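Local coordinates for protein oxygen-independent coproporphyrinogen III oxidase (Escherichia coli, PDB 1OLT) that converts coproporphyrinogen III to protoporphyrinogen IX in anaerobic heme biosynthesis, using an iron-sulfur cluster and S-adenosylmethionine to decarboxylate two propionate groups, at residues A[53-58]-A[134-139]; A[91-96]-A[128-133]; A[121-126]-A[160-165]. All coordinates share one frame; numbering follows the deposited sequence. Where two conformers were deposited one is given.

In the fold
From the N terminus, strand 53-62 comes first, then helix 80-96, helix 120-133, the short strand 136-137 and helix 154-161. Interaction 1 closes the longest loop, bringing 134-139 back to the strand at 53-58. Interaction 2 is nested within that loop and sets the ends of helices 80-96 and 120-133 side by side. Interaction 3 uses the earlier turns of helix 120-133, at 121-126, and reaches 160-165, so along the chain it crosses both others. Helix 120-133 is common to interactions 2 and 3 and runs on toward 134-139. Together they tie the outer helices to one another and to the parallel strands of the radical SAM core.

Interaction 1: residues A[53-58]-A[134-139]; sequences LSLYVH and FQFNAD. With SAM (S-adenosylmethionine), chain D.
Tyr56 OH and His58 ND1 lie 2.6 Å apart in a short hydrogen bond that either could donate, at the ligand end of strand segment 53-58. ND1 sits in the plane of the phenol ring, at its edge. NE2 of the same imidazole bonds to Asn72 O, so His58 is held at both nitrogens. With CG anti to the backbone N (chi1 175°), the Tyr56 ring lies nearly parallel to the adenine of S-adenosylmethionine, whose C5 stands 3.5 Å above the ring centre. Tyr56 OH reaches the ribose, 3.2 Å from C2', and His58 CE1 comes to 3.5 Å from O2'. Replacing the tyrosine by an alanine is likely to leave one face of the adenine without its stacking ring and His58 ND1 without its hydroxyl mate. Strand 53-62 belongs to the parallel strands of the radical SAM core, a TIM-barrel relative; on it Tyr56 binds S-adenosylmethionine while Leu53 and Leu55 turn to the outer layer, where 134-139 follows helix 120-133. There, Leu55 CD1 makes a CH-pi contact over one face of the Phe134 ring, 4.0 Å from the centroid and 20° off the normal, and Leu55 CD2 approaches CE1 of that ring. Leu53 crosses Phe134 at about a right angle, with Leu53 CD2 4.0 Å from Phe134 CD1. Leu55 CD1 also meets Phe136 CZ obliquely at 4.2 Å. Leu322 touches Leu55 and Phe134, and Arg131 makes a cation-pi contact with Phe136.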
loop_
_atom_site.group_PDB
_atom_site.type_symbol
_atom_site.label_atom_id
_atom_site.label_comp_id
_atom_site.label_asym_id
_atom_site.label_seq_id
_atom_site.Cartn_x
_atom_site.Cartn_y
_atom_site.Cartn_z
ATOM N N LEU A 53 17.227 -3.946 4.365
ATOM C CA LEU A 53 16.117 -4.858 4.441
ATOM C C LEU A 53 14.931 -4.140 5.049
ATOM O O LEU A 53 15.033 -3.487 6.065
ATOM C CB LEU A 53 16.518 -6.100 5.286
ATOM C CG LEU A 53 15.575 -7.303 5.319
ATOM C CD1 LEU A 53 15.258 -7.858 3.988
ATOM C CD2 LEU A 53 16.131 -8.463 6.242
ATOM N N SER A 54 13.797 -4.312 4.410
ATOM C CA SER A 54 12.482 -3.941 4.888
ATOM C C SER A 54 11.675 -5.217 5.201
ATOM O O SER A 54 11.787 -6.196 4.494
ATOM C CB SER A 54 11.784 -3.121 3.775
ATOM O OG SER A 54 10.449 -2.791 4.214
ATOM N N LEU A 55 10.894 -5.200 6.261
ATOM C CA LEU A 55 10.123 -6.332 6.686
ATOM C C LEU A 55 8.653 -5.987 6.633
ATOM O O LEU A 55 8.266 -4.944 7.049
ATOM C CB LEU A 55 10.512 -6.736 8.121
ATOM C CG LEU A 55 11.951 -7.101 8.345
ATOM C CD1 LEU A 55 12.122 -7.468 9.794
ATOM C CD2 LEU A 55 12.373 -8.182 7.481
ATOM N N TYR A 56 7.847 -6.899 6.116
ATOM C CA TYR A 56 6.383 -6.806 6.149
ATOM C C TYR A 56 5.843 -8.058 6.868
ATOM O O TYR A 56 6.261 -9.152 6.547
ATOM C CB TYR A 56 5.780 -6.735 4.730
ATOM C CG TYR A 56 4.299 -6.755 4.797
ATOM C CD1 TYR A 56 3.592 -5.620 5.138
ATOM C CD2 TYR A 56 3.582 -7.941 4.591
ATOM C CE1 TYR A 56 2.161 -5.687 5.298
ATOM C CE2 TYR A 56 2.171 -7.986 4.701
ATOM C CZ TYR A 56 1.489 -6.869 5.058
ATOM O OH TYR A 56 0.131 -6.904 5.245
ATOM N N VAL A 57 4.940 -7.883 7.844
ATOM C CA VAL A 57 4.244 -8.993 8.463
ATOM C C VAL A 57 2.707 -8.822 8.273
ATOM O O VAL A 57 2.143 -7.740 8.569
ATOM C CB VAL A 57 4.548 -9.113 9.973
ATOM C CG1 VAL A 57 3.826 -10.343 10.522
ATOM C CG2 VAL A 57 6.051 -9.174 10.250
ATOM N N HIS A 58 2.064 -9.843 7.713
ATOM C CA HIS A 58 0.639 -9.851 7.496
ATOM C C HIS A 58 -0.018 -10.446 8.760
ATOM O O HIS A 58 0.363 -11.511 9.205
ATOM C CB HIS A 58 0.229 -10.700 6.330
ATOM C CG HIS A 58 -1.107 -10.308 5.787
ATOM N ND1 HIS A 58 -1.295 -9.131 5.100
ATOM C CD2 HIS A 58 -2.317 -10.928 5.833
ATOM C CE1 HIS A 58 -2.566 -9.061 4.717
ATOM N NE2 HIS A 58 -3.202 -10.140 5.150
ATOM N N PHE A 134 16.451 -10.373 13.564
ATOM C CA PHE A 134 16.952 -9.443 12.555
ATOM C C PHE A 134 17.609 -8.279 13.281
ATOM O O PHE A 134 17.215 -7.932 14.414
ATOM C CB PHE A 134 15.798 -8.883 11.671
ATOM C CG PHE A 134 15.037 -9.928 10.891
ATOM C CD1 PHE A 134 15.466 -10.338 9.661
ATOM C CD2 PHE A 134 13.844 -10.468 11.391
ATOM C CE1 PHE A 134 14.747 -11.251 8.928
ATOM C CE2 PHE A 134 13.127 -11.378 10.679
ATOM C CZ PHE A 134 13.566 -11.773 9.446
ATOM N N GLN A 135 18.579 -7.671 12.636
ATOM C CA GLN A 135 19.253 -6.497 13.144
ATOM C C GLN A 135 18.561 -5.194 12.685
ATOM O O GLN A 135 18.643 -4.813 11.528
ATOM C CB GLN A 135 20.731 -6.505 12.692
ATOM C CG GLN A 135 21.569 -5.571 13.568
ATOM C CD GLN A 135 23.085 -5.683 13.371
ATOM O OE1 GLN A 135 23.618 -6.749 12.949
ATOM N NE2 GLN A 135 23.801 -4.584 13.700
ATOM N N PHE A 136 17.911 -4.513 13.623
ATOM C CA PHE A 136 17.146 -3.301 13.336
ATOM C C PHE A 136 18.033 -2.095 13.465
ATOM O O PHE A 136 18.780 -1.968 14.459
ATOM C CB PHE A 136 16.007 -3.129 14.339
ATOM C CG PHE A 136 14.798 -3.888 14.003
ATOM C CD1 PHE A 136 14.827 -5.285 13.947
ATOM C CD2 PHE A 136 13.631 -3.242 13.740
ATOM C CE1 PHE A 136 13.709 -5.995 13.649
ATOM C CE2 PHE A 136 12.481 -3.965 13.410
ATOM C CZ PHE A 136 12.545 -5.344 13.357
ATOM N N ASN A 137 17.963 -1.198 12.480
ATOM C CA ASN A 137 18.602 0.113 12.634
ATOM C C ASN A 137 17.866 0.846 13.790
ATOM O O ASN A 137 16.650 0.715 13.978
ATOM C CB ASN A 137 18.525 0.985 11.363
ATOM C CG ASN A 137 19.295 0.415 10.197
ATOM O OD1 ASN A 137 20.164 -0.448 10.367
ATOM N ND2 ASN A 137 18.995 0.912 8.987
ATOM N N ALA A 138 18.614 1.637 14.533
ATOM C CA ALA A 138 18.049 2.393 15.657
ATOM C C ALA A 138 16.976 3.401 15.208
ATOM O O ALA A 138 16.016 3.694 15.952
ATOM C CB ALA A 138 19.210 3.117 16.423
ATOM N N ASP A 139 17.124 3.908 13.984
ATOM C CA ASP A 139 16.144 4.837 13.402
ATOM C C ASP A 139 15.244 4.189 12.363
ATOM O O ASP A 139 14.733 4.859 11.502
ATOM C CB ASP A 139 16.855 6.037 12.786
ATOM C CG ASP A 139 17.706 5.648 11.636
ATOM O OD1 ASP A 139 17.880 4.423 11.403
ATOM O OD2 ASP A 139 18.231 6.476 10.906
HETATM N N SAM D . -5.010 -3.203 -1.085
HETATM C CA SAM D . -6.006 -2.167 -0.753
HETATM C C SAM D . -6.937 -1.865 -1.946
HETATM O O SAM D . -8.177 -1.983 -1.900
HETATM O OXT SAM D . -6.516 -1.493 -3.062
HETATM C CB SAM D . -5.297 -0.885 -0.241
HETATM C CG SAM D . -4.559 -1.018 1.129
HETATM S SD SAM D . -2.737 -1.043 1.017
HETATM C CE SAM D . -2.313 0.696 1.391
HETATM C "C5'" SAM D . -2.018 -1.853 2.495
HETATM C "C4'" SAM D . -2.424 -3.315 2.591
HETATM O "O4'" SAM D . -1.809 -3.977 1.498
HETATM C "C3'" SAM D . -1.912 -4.039 3.841
HETATM O "O3'" SAM D . -2.687 -3.724 4.984
HETATM C "C2'" SAM D . -1.957 -5.458 3.343
HETATM O "O2'" SAM D . -3.284 -5.910 3.302
HETATM C "C1'" SAM D . -1.437 -5.308 1.903
HETATM N N9 SAM D . 0.008 -5.426 1.815
HETATM C C8 SAM D . 0.928 -4.459 2.021
HETATM N N7 SAM D . 2.194 -5.013 1.856
HETATM C C5 SAM D . 2.057 -6.278 1.557
HETATM C C6 SAM D . 2.962 -7.272 1.309
HETATM N N6 SAM D . 4.270 -7.080 1.284
HETATM N N1 SAM D . 2.467 -8.499 1.052
HETATM C C2 SAM D . 1.147 -8.744 1.042
HETATM N N3 SAM D . 0.247 -7.788 1.309
HETATM C C4 SAM D . 0.702 -6.567 1.553
#

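Interaction 2: residues A[91-96]-A[128-133]; sequences QEIVHR and KLLREN
On the 91-96 side the close contacts all come from Ile93, whose CG2 turns to Asn133 while CD1 turns to Leu130. Ile93 CG2, anti to the backbone N, lies 3.7 Å from Asn133 CB and 3.9 Å from Asn133 ND2. The Ile93 and Leu130 side chains cross at about a right angle, and Ile93 CD1 meets Leu130 CD2 at 3.9 Å; Ile93 CD1 also lies 4.2 Å from Leu129 CB. Leu130 leaves its backbone pointing away from the partner helix, and only the CD2 methyl comes round to the isoleucine. Asn133 is fixed by a bond one turn back in its own segment: Asn133 ND2 donates to Leu129 O at 2.8 Å, in the carbonyl plane on a lone pair, with the acceptor almost in the amide plane and an N-H...O angle of 159°. Behind this first shell, Met324 touches both Ile93 and Leu130, while Leu108 and Trp110 of strand 105-112 bear on Leu130. One residue before Ile93, the Glu92 carboxylate bonds to Tyr346, Gly325 and Asn339. The two segments run almost parallel, their axes 10.4 Å apart and 8° from alignment, as expected of neighbouring helices that cover the same face of a parallel sheet. Between these segments the contact is van der Waals only: Ile93 methyls meet carbon atoms and the side of the Asn133 amide, whose N-H is already paired with Leu129 O.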
loop_
_atom_site.group_PDB
_atom_site.type_symbol
_atom_site.label_atom_id
_atom_site.label_comp_id
_atom_site.label_asym_id
_atom_site.label_seq_id
_atom_site.Cartn_x
_atom_site.Cartn_y
_atom_site.Cartn_z
ATOM N N GLN A 91 8.051 -19.907 13.710
ATOM C CA GLN A 91 8.726 -20.928 12.919
ATOM C C GLN A 91 9.187 -20.323 11.550
ATOM O O GLN A 91 10.329 -20.521 11.123
ATOM C CB GLN A 91 7.848 -22.137 12.712
ATOM C CG GLN A 91 7.568 -23.000 13.984
ATOM C CD GLN A 91 8.796 -23.341 14.743
ATOM O OE1 GLN A 91 9.798 -23.659 14.137
ATOM N NE2 GLN A 91 8.774 -23.145 16.075
ATOM N N GLU A 92 8.356 -19.511 10.939
ATOM C CA GLU A 92 8.761 -18.864 9.683
ATOM C C GLU A 92 10.009 -17.970 9.906
ATOM O O GLU A 92 10.985 -18.037 9.116
ATOM C CB GLU A 92 7.600 -18.071 9.015
ATOM C CG GLU A 92 7.947 -17.587 7.638
ATOM C CD GLU A 92 6.825 -16.728 6.934
ATOM O OE1 GLU A 92 5.755 -16.459 7.548
ATOM O OE2 GLU A 92 7.072 -16.315 5.776
ATOM N N ILE A 93 9.991 -17.199 10.977
ATOM C CA ILE A 93 11.032 -16.278 11.289
ATOM C C ILE A 93 12.319 -17.048 11.581
ATOM O O ILE A 93 13.435 -16.716 11.052
ATOM C CB ILE A 93 10.644 -15.371 12.453
ATOM C CG1 ILE A 93 9.589 -14.366 11.965
ATOM C CG2 ILE A 93 11.831 -14.697 12.997
ATOM C CD1 ILE A 93 8.772 -13.732 13.045
ATOM N N VAL A 94 12.175 -18.108 12.359
ATOM C CA VAL A 94 13.310 -18.927 12.745
ATOM C C VAL A 94 14.002 -19.576 11.537
ATOM O O VAL A 94 15.192 -19.709 11.514
ATOM C CB VAL A 94 12.793 -19.985 13.830
ATOM C CG1 VAL A 94 13.455 -21.212 13.745
ATOM C CG2 VAL A 94 12.868 -19.299 15.241
ATOM N N HIS A 95 13.226 -19.951 10.525
ATOM C CA HIS A 95 13.775 -20.526 9.323
ATOM C C HIS A 95 14.304 -19.495 8.271
ATOM O O HIS A 95 15.282 -19.764 7.659
ATOM C CB HIS A 95 12.757 -21.475 8.700
ATOM C CG HIS A 95 12.494 -22.690 9.556
ATOM N ND1 HIS A 95 12.988 -23.941 9.237
ATOM C CD2 HIS A 95 11.817 -22.843 10.730
ATOM C CE1 HIS A 95 12.614 -24.813 10.169
ATOM N NE2 HIS A 95 11.921 -24.173 11.090
ATOM N N ARG A 96 13.652 -18.347 8.107
ATOM C CA ARG A 96 14.014 -17.351 7.079
ATOM C C ARG A 96 15.064 -16.373 7.543
ATOM O O ARG A 96 15.996 -16.058 6.792
ATOM C CB ARG A 96 12.806 -16.559 6.597
ATOM C CG ARG A 96 11.904 -17.312 5.678
ATOM C CD ARG A 96 12.625 -17.662 4.415
ATOM N NE ARG A 96 11.809 -18.110 3.301
ATOM C CZ ARG A 96 12.121 -19.124 2.480
ATOM N NH1 ARG A 96 13.154 -19.919 2.706
ATOM N NH2 ARG A 96 11.335 -19.399 1.444
ATOM N N LYS A 128 9.472 -8.960 19.719
ATOM C CA LYS A 128 10.630 -9.601 20.327
ATOM C C LYS A 128 11.220 -10.649 19.383
ATOM O O LYS A 128 12.444 -10.716 19.215
ATOM C CB LYS A 128 10.262 -10.210 21.707
ATOM C CG LYS A 128 11.399 -10.986 22.418
ATOM C CD LYS A 128 10.921 -11.637 23.744
ATOM C CE LYS A 128 12.065 -12.374 24.459
ATOM N NZ LYS A 128 12.025 -12.104 25.941
ATOM N N LEU A 129 10.372 -11.439 18.737
ATOM C CA LEU A 129 10.851 -12.414 17.733
ATOM C C LEU A 129 11.608 -11.709 16.580
ATOM O O LEU A 129 12.639 -12.182 16.110
ATOM C CB LEU A 129 9.691 -13.164 17.105
ATOM C CG LEU A 129 9.086 -14.258 17.966
ATOM C CD1 LEU A 129 7.791 -14.685 17.333
ATOM C CD2 LEU A 129 10.070 -15.396 18.089
ATOM N N LEU A 130 11.076 -10.588 16.154
ATOM C CA LEU A 130 11.629 -9.833 15.010
ATOM C C LEU A 130 12.970 -9.220 15.432
ATOM O O LEU A 130 13.937 -9.351 14.694
ATOM C CB LEU A 130 10.615 -8.760 14.532
ATOM C CG LEU A 130 9.422 -9.329 13.813
ATOM C CD1 LEU A 130 8.311 -8.298 13.654
ATOM C CD2 LEU A 130 9.813 -9.975 12.456
ATOM N N ARG A 131 13.019 -8.542 16.594
ATOM C CA ARG A 131 14.210 -7.848 17.096
ATOM C C ARG A 131 15.340 -8.805 17.414
ATOM O O ARG A 131 16.472 -8.445 17.272
ATOM C CB ARG A 131 13.978 -7.050 18.422
ATOM C CG ARG A 131 13.149 -5.793 18.185
ATOM C CD ARG A 131 13.148 -4.766 19.332
ATOM N NE ARG A 131 12.234 -3.648 18.997
ATOM C CZ ARG A 131 12.524 -2.542 18.267
ATOM N NH1 ARG A 131 13.732 -2.309 17.712
ATOM N NH2 ARG A 131 11.557 -1.646 18.100
ATOM N N GLU A 132 15.011 -9.990 17.881
ATOM C CA GLU A 132 16.045 -10.944 18.216
ATOM C C GLU A 132 16.524 -11.708 17.025
ATOM O O GLU A 132 17.552 -12.322 17.124
ATOM C CB GLU A 132 15.556 -11.931 19.299
ATOM C CG GLU A 132 15.441 -11.184 20.623
ATOM C CD GLU A 132 15.064 -12.093 21.791
ATOM O OE1 GLU A 132 14.559 -13.223 21.542
ATOM O OE2 GLU A 132 15.241 -11.609 22.931
ATOM N N ASN A 133 15.796 -11.708 15.913
ATOM C CA ASN A 133 16.212 -12.484 14.753
ATOM C C ASN A 133 16.699 -11.678 13.546
ATOM O O ASN A 133 17.279 -12.253 12.638
ATOM C CB ASN A 133 15.094 -13.431 14.332
ATOM C CG ASN A 133 15.013 -14.608 15.267
ATOM O OD1 ASN A 133 15.848 -15.449 15.191
ATOM N ND2 ASN A 133 14.028 -14.616 16.213
#

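Interaction 3: residues A[121-126]-A[160-165]; sequences AQISRL and RAEGFN
Two torsions aim Ser124 and Glu162 at each other: Ser124 OG stands anti to its carbonyl carbon (chi1 -63°), and Glu162 is bent at chi2 (-73°), which turns its carboxylate onto the flank of helix 120-133. Ser124 OG donates to Glu162 OE2 over 2.6 Å, arriving from above the carboxylate plane, 50° out of it. The second oxygen is used as well: a water donates to Glu162 OE1 at 2.8 Å and to Ser124 O at 2.7 Å, so a direct and a bridged link join the same two residues and restrain the carboxylate from turning. Beside this polar pair, Ile123 CG2 rests 4.2 Å from Glu162 CG and, more loosely, 4.5 Å from Phe164 CE1. Phe164 meets Trp110 edge-to-face, on the sheet side. Gly163, with positive phi, follows helix 154-161 in a Schellman motif, and Arg160 NH1 donates a hydrogen bond to Phe164 O at 3.0 Å. Asn165 then pairs with Ile142, leading into strand 166-172. Strand 140-146, helix 154-161 and parallel strand 166-172 form a beta-alpha-beta unit of the radical SAM core, and this contact packs the turn after its helix on the neighbouring helix 120-133.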
loop_
_atom_site.group_PDB
_atom_site.type_symbol
_atom_site.label_atom_id
_atom_site.label_comp_id
_atom_site.label_asym_id
_atom_site.label_seq_id
_atom_site.Cartn_x
_atom_site.Cartn_y
_atom_site.Cartn_z
ATOM N N ALA A 121 0.346 -8.477 24.972
ATOM C CA ALA A 121 1.304 -9.584 25.092
ATOM C C ALA A 121 1.708 -10.156 23.730
ATOM O O ALA A 121 2.858 -10.397 23.510
ATOM C CB ALA A 121 0.750 -10.736 26.016
ATOM N N GLN A 122 0.768 -10.323 22.837
ATOM C CA GLN A 122 1.027 -10.802 21.485
ATOM C C GLN A 122 1.883 -9.807 20.639
ATOM O O GLN A 122 2.829 -10.199 19.944
ATOM C CB GLN A 122 -0.325 -11.123 20.776
ATOM C CG GLN A 122 -0.987 -12.307 21.420
ATOM C CD GLN A 122 -2.430 -12.433 21.087
ATOM O OE1 GLN A 122 -3.080 -11.451 20.609
ATOM N NE2 GLN A 122 -3.011 -13.613 21.430
ATOM N N ILE A 123 1.570 -8.528 20.737
ATOM C CA ILE A 123 2.363 -7.478 20.085
ATOM C C ILE A 123 3.775 -7.612 20.575
ATOM O O ILE A 123 4.721 -7.615 19.784
ATOM C CB ILE A 123 1.820 -6.097 20.451
ATOM C CG1 ILE A 123 0.527 -5.858 19.712
ATOM C CG2 ILE A 123 2.837 -5.030 20.107
ATOM C CD1 ILE A 123 -0.298 -4.728 20.254
ATOM N N SER A 124 3.950 -7.705 21.901
ATOM C CA SER A 124 5.303 -7.815 22.454
ATOM C C SER A 124 6.026 -9.065 21.999
ATOM O O SER A 124 7.262 -9.044 21.722
ATOM C CB SER A 124 5.318 -7.774 24.003
ATOM O OG SER A 124 4.833 -6.549 24.487
ATOM N N ARG A 125 5.285 -10.168 21.978
ATOM C CA ARG A 125 5.878 -11.427 21.537
ATOM C C ARG A 125 6.424 -11.338 20.071
ATOM O O ARG A 125 7.517 -11.806 19.773
ATOM C CB ARG A 125 4.888 -12.586 21.644
ATOM C CG ARG A 125 5.432 -13.950 21.198
ATOM C CD ARG A 125 4.374 -15.083 21.193
ATOM N NE ARG A 125 4.936 -16.256 20.550
ATOM C CZ ARG A 125 4.228 -17.284 20.147
ATOM N NH1 ARG A 125 2.922 -17.304 20.309
ATOM N NH2 ARG A 125 4.844 -18.329 19.572
ATOM N N LEU A 126 5.630 -10.812 19.171
ATOM C CA LEU A 126 6.045 -10.710 17.817
ATOM C C LEU A 126 7.193 -9.768 17.625
ATOM O O LEU A 126 8.121 -10.089 16.870
ATOM C CB LEU A 126 4.873 -10.365 16.914
ATOM C CG LEU A 126 5.149 -10.254 15.424
ATOM C CD1 LEU A 126 5.845 -11.480 14.838
ATOM C CD2 LEU A 126 3.891 -10.003 14.728
ATOM N N ARG A 160 4.108 2.377 21.112
ATOM C CA ARG A 160 5.214 3.279 21.247
ATOM C C ARG A 160 6.379 2.695 22.076
ATOM O O ARG A 160 7.569 2.815 21.699
ATOM C CB ARG A 160 4.713 4.514 21.903
ATOM C CG ARG A 160 5.474 5.604 21.550
ATOM C CD ARG A 160 5.118 6.254 20.150
ATOM N NE ARG A 160 6.096 7.360 20.131
ATOM C CZ ARG A 160 7.336 7.219 19.701
ATOM N NH1 ARG A 160 7.752 6.075 19.125
ATOM N NH2 ARG A 160 8.152 8.223 19.787
ATOM N N ALA A 161 6.065 2.045 23.189
ATOM C CA ALA A 161 7.116 1.452 24.021
ATOM C C ALA A 161 7.785 0.321 23.266
ATOM O O ALA A 161 8.948 0.071 23.496
ATOM C CB ALA A 161 6.565 0.926 25.461
ATOM N N GLU A 162 7.069 -0.336 22.376
ATOM C CA GLU A 162 7.651 -1.384 21.520
ATOM C C GLU A 162 8.396 -0.854 20.315
ATOM O O GLU A 162 9.011 -1.616 19.617
ATOM C CB GLU A 162 6.593 -2.398 21.057
ATOM C CG GLU A 162 5.974 -3.192 22.187
ATOM C CD GLU A 162 6.923 -4.261 22.796
ATOM O OE1 GLU A 162 7.938 -4.610 22.158
ATOM O OE2 GLU A 162 6.636 -4.733 23.909
ATOM N N GLY A 163 8.383 0.462 20.097
ATOM C CA GLY A 163 9.252 1.102 19.120
ATOM C C GLY A 163 8.453 1.489 17.860
ATOM O O GLY A 163 9.038 2.015 16.911
ATOM N N PHE A 164 7.141 1.301 17.869
ATOM C CA PHE A 164 6.355 1.797 16.707
ATOM C C PHE A 164 6.388 3.317 16.663
ATOM O O PHE A 164 6.251 3.952 17.692
ATOM C CB PHE A 164 4.937 1.295 16.730
ATOM C CG PHE A 164 4.810 -0.164 16.370
ATOM C CD1 PHE A 164 4.929 -1.151 17.341
ATOM C CD2 PHE A 164 4.603 -0.563 15.066
ATOM C CE1 PHE A 164 4.793 -2.456 16.995
ATOM C CE2 PHE A 164 4.526 -1.909 14.733
ATOM C CZ PHE A 164 4.585 -2.837 15.705
ATOM N N ASN A 165 6.624 3.880 15.489
ATOM C CA ASN A 165 6.676 5.353 15.305
ATOM C C ASN A 165 5.751 5.936 14.219
ATOM O O ASN A 165 5.709 7.190 14.025
ATOM C CB ASN A 165 8.123 5.842 15.133
ATOM C CG ASN A 165 8.932 5.032 14.111
ATOM O OD1 ASN A 165 8.430 4.573 13.092
ATOM N ND2 ASN A 165 10.207 4.901 14.383
HETATM O O HOH W 1 8.777 -7.140 22.981
#